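Local coordinates for protein ALDH21) (Physcomitrella patens subsp. patens, PDB 5MZ5) that oxidises succinic semialdehyde to succinate with NADP+ as a member of the aldehyde dehydrogenase family, and probably works as a homotetramer, at residues A81-M95 against E232-V244. Sequence-based numbering, arbitrary orientation.
Sequences AIDAAVAAAPAMAAM and EELPLGAFSILPV
Met92 and Met95 close on the ring of Pro235 with their sulfur atoms, Met92 SD lying 3.8 Å and Met95 SD 3.7 Å from Pro235 CD. The two chains get there differently. Met92 is bent at chi2 (-67°), which brings its end toward 232-244 and SD to 3.5 Å from Ala238 CB; a further bend at chi3 directs CE, whose nearest partner is again Ala238 CB. Met95 runs extended through chi2 (174°), so that SD meets the proline end on, and its bend at chi3 takes CE to the carbonyl oxygen of Glu233. Ala91 CB touches CB and CG of the same ring, and Leu234 CD1 adds to the apolar patch beside Met92 SD. Beyond the patch, helix 97-113 also packs on Met95 and Glu233, and its Lys106 forms a salt bridge with the Glu233 carboxylate.

Pro235 to Ala238 form a type II beta turn, closed by the bond from Ala238 N to Pro235 O, that leads into strand 239-241, the border strand of the Rossmann-type sheet of the NADP-binding domain, parallel to its neighbour 209-212. Helix 75-94 packs on the face of this strand that carries Ser240 and Leu242, while backbone of Phe43 and Ser46 bonds with the strand. Gly237, third in the turn and with positive phi, brings its backbone directly against the helix: the CA atoms of Ala84 and Gly237 are 4.8 Å apart. Ala88 CB lies against Leu236 O and the Gly237-Ala238 peptide, and Ala81 CB against Ser240 and Leu242 CD1.

Polar linkage is through water. One molecule accepts from Ser240 OG at 2.7 Å and donates to Ala81 O and Gly237 O; a second donates to Ala84 O and Leu236 O. Ser240 OG is also hydrogen-bonded to Ala45 N, and Ala85 CA offers a C-H to Gly237 O (3.5 Å, 139° at the hydrogen).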
loop_
_atom_site.group_PDB
_atom_site.type_symbol
_atom_site.label_atom_id
_atom_site.label_comp_id
_atom_site.label_asym_id
_atom_site.label_seq_id
_atom_site.Cartn_x
_atom_site.Cartn_y
_atom_site.Cartn_z
ATOM N N ALA A 81 11.746 -34.897 -12.517
ATOM C CA ALA A 81 11.946 -33.521 -12.058
ATOM C C ALA A 81 10.619 -32.867 -11.721
ATOM O O ALA A 81 10.487 -32.246 -10.656
ATOM C CB ALA A 81 12.688 -32.709 -13.117
ATOM N N ILE A 82 9.634 -33.016 -12.625
ATOM C CA ILE A 82 8.305 -32.438 -12.432
ATOM C C ILE A 82 7.575 -33.128 -11.247
ATOM O O ILE A 82 6.994 -32.431 -10.408
ATOM C CB ILE A 82 7.465 -32.394 -13.746
ATOM C CG1 ILE A 82 8.233 -31.694 -14.892
ATOM C CG2 ILE A 82 6.148 -31.681 -13.484
ATOM C CD1 ILE A 82 7.677 -31.923 -16.346
ATOM N N ASP A 83 7.645 -34.483 -11.158
ATOM C CA ASP A 83 7.053 -35.227 -10.033
ATOM C C ASP A 83 7.642 -34.773 -8.688
ATOM O O ASP A 83 6.899 -34.640 -7.715
ATOM C CB ASP A 83 7.239 -36.743 -10.197
ATOM C CG ASP A 83 6.289 -37.382 -11.179
ATOM O OD1 ASP A 83 5.195 -36.819 -11.401
ATOM O OD2 ASP A 83 6.626 -38.457 -11.716
ATOM N N ALA A 84 8.975 -34.567 -8.643
ATOM C CA ALA A 84 9.688 -34.125 -7.446
ATOM C C ALA A 84 9.286 -32.707 -7.038
ATOM O O ALA A 84 9.166 -32.455 -5.849
ATOM C CB ALA A 84 11.192 -34.215 -7.659
ATOM N N ALA A 85 9.026 -31.803 -8.029
ATOM C CA ALA A 85 8.584 -30.420 -7.804
ATOM C C ALA A 85 7.172 -30.416 -7.204
ATOM O O ALA A 85 6.928 -29.698 -6.240
ATOM C CB ALA A 85 8.629 -29.618 -9.103
ATOM N N VAL A 86 6.260 -31.244 -7.750
ATOM C CA VAL A 86 4.896 -31.428 -7.234
ATOM C C VAL A 86 4.982 -31.949 -5.775
ATOM O O VAL A 86 4.326 -31.399 -4.892
ATOM C CB VAL A 86 4.048 -32.367 -8.143
ATOM C CG1 VAL A 86 2.714 -32.759 -7.478
ATOM C CG2 VAL A 86 3.802 -31.733 -9.514
ATOM N N ALA A 87 5.836 -32.967 -5.525
ATOM C CA ALA A 87 5.996 -33.555 -4.193
ATOM C C ALA A 87 6.659 -32.605 -3.191
ATOM O O ALA A 87 6.343 -32.682 -2.004
ATOM C CB ALA A 87 6.741 -34.874 -4.271
ATOM N N ALA A 88 7.512 -31.664 -3.669
ATOM C CA ALA A 88 8.167 -30.677 -2.808
ATOM C C ALA A 88 7.311 -29.427 -2.546
ATOM O O ALA A 88 7.639 -28.664 -1.642
ATOM C CB ALA A 88 9.510 -30.269 -3.397
ATOM N N ALA A 89 6.248 -29.199 -3.335
ATOM C CA ALA A 89 5.379 -28.013 -3.197
ATOM C C ALA A 89 4.837 -27.807 -1.758
ATOM O O ALA A 89 5.026 -26.694 -1.257
ATOM C CB ALA A 89 4.251 -28.018 -4.233
ATOM N N PRO A 90 4.308 -28.844 -1.025
ATOM C CA PRO A 90 3.869 -28.595 0.369
ATOM C C PRO A 90 4.985 -28.154 1.324
ATOM O O PRO A 90 4.762 -27.236 2.110
ATOM C CB PRO A 90 3.225 -29.926 0.792
ATOM C CG PRO A 90 2.869 -30.607 -0.520
ATOM C CD PRO A 90 3.978 -30.230 -1.439
ATOM N N ALA A 91 6.185 -28.773 1.250
ATOM C CA ALA A 91 7.301 -28.358 2.115
ATOM C C ALA A 91 7.826 -26.956 1.743
ATOM O O ALA A 91 8.237 -26.215 2.625
ATOM C CB ALA A 91 8.427 -29.382 2.098
ATOM N N MET A 92 7.767 -26.589 0.449
ATOM C CA MET A 92 8.157 -25.258 -0.039
ATOM C C MET A 92 7.192 -24.211 0.556
ATOM O O MET A 92 7.641 -23.204 1.106
ATOM C CB MET A 92 8.099 -25.202 -1.580
ATOM C CG MET A 92 9.277 -25.857 -2.280
ATOM S SD MET A 92 10.797 -24.961 -1.972
ATOM C CE MET A 92 10.711 -23.709 -3.173
ATOM N N ALA A 93 5.866 -24.507 0.501
ATOM C CA ALA A 93 4.781 -23.668 1.019
ATOM C C ALA A 93 4.773 -23.568 2.562
ATOM O O ALA A 93 4.295 -22.569 3.084
ATOM C CB ALA A 93 3.439 -24.176 0.501
ATOM N N ALA A 94 5.326 -24.572 3.279
ATOM C CA ALA A 94 5.412 -24.617 4.749
ATOM C C ALA A 94 6.690 -23.956 5.320
ATOM O O ALA A 94 6.785 -23.775 6.527
ATOM C CB ALA A 94 5.291 -26.060 5.257
ATOM N N MET A 95 7.676 -23.622 4.477
ATOM C CA MET A 95 8.891 -22.946 4.945
ATOM C C MET A 95 8.516 -21.603 5.607
ATOM O O MET A 95 7.620 -20.889 5.122
ATOM C CB MET A 95 9.799 -22.604 3.754
ATOM C CG MET A 95 10.517 -23.790 3.155
ATOM S SD MET A 95 11.395 -23.308 1.665
ATOM C CE MET A 95 12.935 -22.635 2.369
ATOM N N GLU A 232 20.823 -26.458 2.764
ATOM C CA GLU A 232 20.048 -27.385 3.593
ATOM C C GLU A 232 18.601 -26.940 3.844
ATOM O O GLU A 232 17.727 -27.803 3.909
ATOM C CB GLU A 232 20.780 -27.697 4.916
ATOM C CG GLU A 232 21.126 -26.475 5.770
ATOM C CD GLU A 232 22.504 -25.854 5.587
ATOM O OE1 GLU A 232 22.868 -25.493 4.442
ATOM O OE2 GLU A 232 23.204 -25.687 6.611
ATOM N N GLU A 233 18.350 -25.608 3.972
ATOM C CA GLU A 233 17.022 -25.007 4.189
ATOM C C GLU A 233 16.061 -25.288 3.028
ATOM O O GLU A 233 14.847 -25.316 3.231
ATOM C CB GLU A 233 17.122 -23.478 4.356
ATOM C CG GLU A 233 17.683 -22.997 5.682
ATOM C CD GLU A 233 19.174 -22.730 5.724
ATOM O OE1 GLU A 233 19.926 -23.352 4.938
ATOM O OE2 GLU A 233 19.594 -21.922 6.583
ATOM N N LEU A 234 16.601 -25.466 1.815
ATOM C CA LEU A 234 15.798 -25.708 0.627
ATOM C C LEU A 234 15.354 -27.172 0.548
ATOM O O LEU A 234 16.209 -28.049 0.494
ATOM C CB LEU A 234 16.564 -25.240 -0.627
ATOM C CG LEU A 234 15.743 -24.887 -1.867
ATOM C CD1 LEU A 234 14.742 -23.746 -1.589
ATOM C CD2 LEU A 234 16.665 -24.529 -3.015
ATOM N N PRO A 235 14.026 -27.463 0.629
ATOM C CA PRO A 235 13.565 -28.869 0.595
ATOM C C PRO A 235 14.051 -29.676 -0.614
ATOM O O PRO A 235 14.266 -29.114 -1.682
ATOM C CB PRO A 235 12.032 -28.741 0.592
ATOM C CG PRO A 235 11.760 -27.399 1.217
ATOM C CD PRO A 235 12.882 -26.532 0.739
ATOM N N LEU A 236 14.205 -30.998 -0.441
ATOM C CA LEU A 236 14.612 -31.903 -1.518
ATOM C C LEU A 236 13.542 -31.921 -2.622
ATOM O O LEU A 236 12.351 -32.031 -2.332
ATOM C CB LEU A 236 14.841 -33.309 -0.959
ATOM C CG LEU A 236 15.538 -34.290 -1.890
ATOM C CD1 LEU A 236 17.044 -33.982 -1.980
ATOM C CD2 LEU A 236 15.281 -35.733 -1.432
ATOM N N GLY A 237 13.979 -31.742 -3.860
ATOM C CA GLY A 237 13.090 -31.684 -5.016
ATOM C C GLY A 237 12.531 -30.312 -5.334
ATOM O O GLY A 237 11.741 -30.184 -6.268
ATOM N N ALA A 238 12.943 -29.266 -4.576
ATOM C CA ALA A 238 12.508 -27.866 -4.772
ATOM C C ALA A 238 12.962 -27.321 -6.134
ATOM O O ALA A 238 12.361 -26.378 -6.677
ATOM C CB ALA A 238 13.075 -26.995 -3.671
ATOM N N PHE A 239 14.056 -27.869 -6.658
ATOM C CA PHE A 239 14.563 -27.397 -7.935
ATOM C C PHE A 239 15.162 -28.495 -8.784
ATOM O O PHE A 239 15.681 -29.489 -8.276
ATOM C CB PHE A 239 15.579 -26.241 -7.739
ATOM C CG PHE A 239 16.978 -26.660 -7.351
ATOM C CD1 PHE A 239 17.299 -26.938 -6.023
ATOM C CD2 PHE A 239 17.964 -26.832 -8.318
ATOM C CE1 PHE A 239 18.584 -27.362 -5.671
ATOM C CE2 PHE A 239 19.250 -27.251 -7.961
ATOM C CZ PHE A 239 19.549 -27.519 -6.643
ATOM N N SER A 240 15.111 -28.263 -10.093
ATOM C CA SER A 240 15.754 -29.039 -11.135
ATOM C C SER A 240 16.204 -28.032 -12.180
ATOM O O SER A 240 15.468 -27.089 -12.470
ATOM C CB SER A 240 14.808 -30.063 -11.747
ATOM O OG SER A 240 14.681 -31.185 -10.893
ATOM N N ILE A 241 17.431 -28.191 -12.674
ATOM C CA ILE A 241 18.027 -27.356 -13.731
ATOM C C ILE A 241 18.571 -28.335 -14.775
ATOM O O ILE A 241 19.573 -29.017 -14.529
ATOM C CB ILE A 241 19.076 -26.307 -13.243
ATOM C CG1 ILE A 241 18.471 -25.378 -12.151
ATOM C CG2 ILE A 241 19.657 -25.482 -14.450
ATOM C CD1 ILE A 241 19.463 -24.602 -11.382
ATOM N N LEU A 242 17.827 -28.467 -15.887
ATOM C CA LEU A 242 18.130 -29.415 -16.953
ATOM C C LEU A 242 18.190 -28.790 -18.368
ATOM O O LEU A 242 17.151 -28.385 -18.897
ATOM C CB LEU A 242 17.111 -30.581 -16.986
ATOM C CG LEU A 242 16.385 -31.003 -15.714
ATOM C CD1 LEU A 242 14.954 -31.412 -16.036
ATOM C CD2 LEU A 242 17.099 -32.178 -15.049
ATOM N N PRO A 243 19.379 -28.747 -19.014
ATOM C CA PRO A 243 19.432 -28.345 -20.438
ATOM C C PRO A 243 18.745 -29.497 -21.189
ATOM O O PRO A 243 19.005 -30.676 -20.915
ATOM C CB PRO A 243 20.940 -28.268 -20.738
ATOM C CG PRO A 243 21.617 -28.369 -19.387
ATOM C CD PRO A 243 20.705 -29.182 -18.546
ATOM N N VAL A 244 17.764 -29.168 -22.013
ATOM C CA VAL A 244 16.924 -30.194 -22.638
ATOM C C VAL A 244 17.023 -30.163 -24.176
ATOM O O VAL A 244 17.164 -29.089 -24.793
ATOM C CB VAL A 244 15.462 -30.045 -22.074
ATOM C CG1 VAL A 244 14.414 -30.738 -22.922
ATOM C CG2 VAL A 244 15.378 -30.544 -20.635
HETATM O O HOH W 1 12.478 -30.907 -9.314
HETATM O O HOH W 2 10.381 -34.011 -4.057
#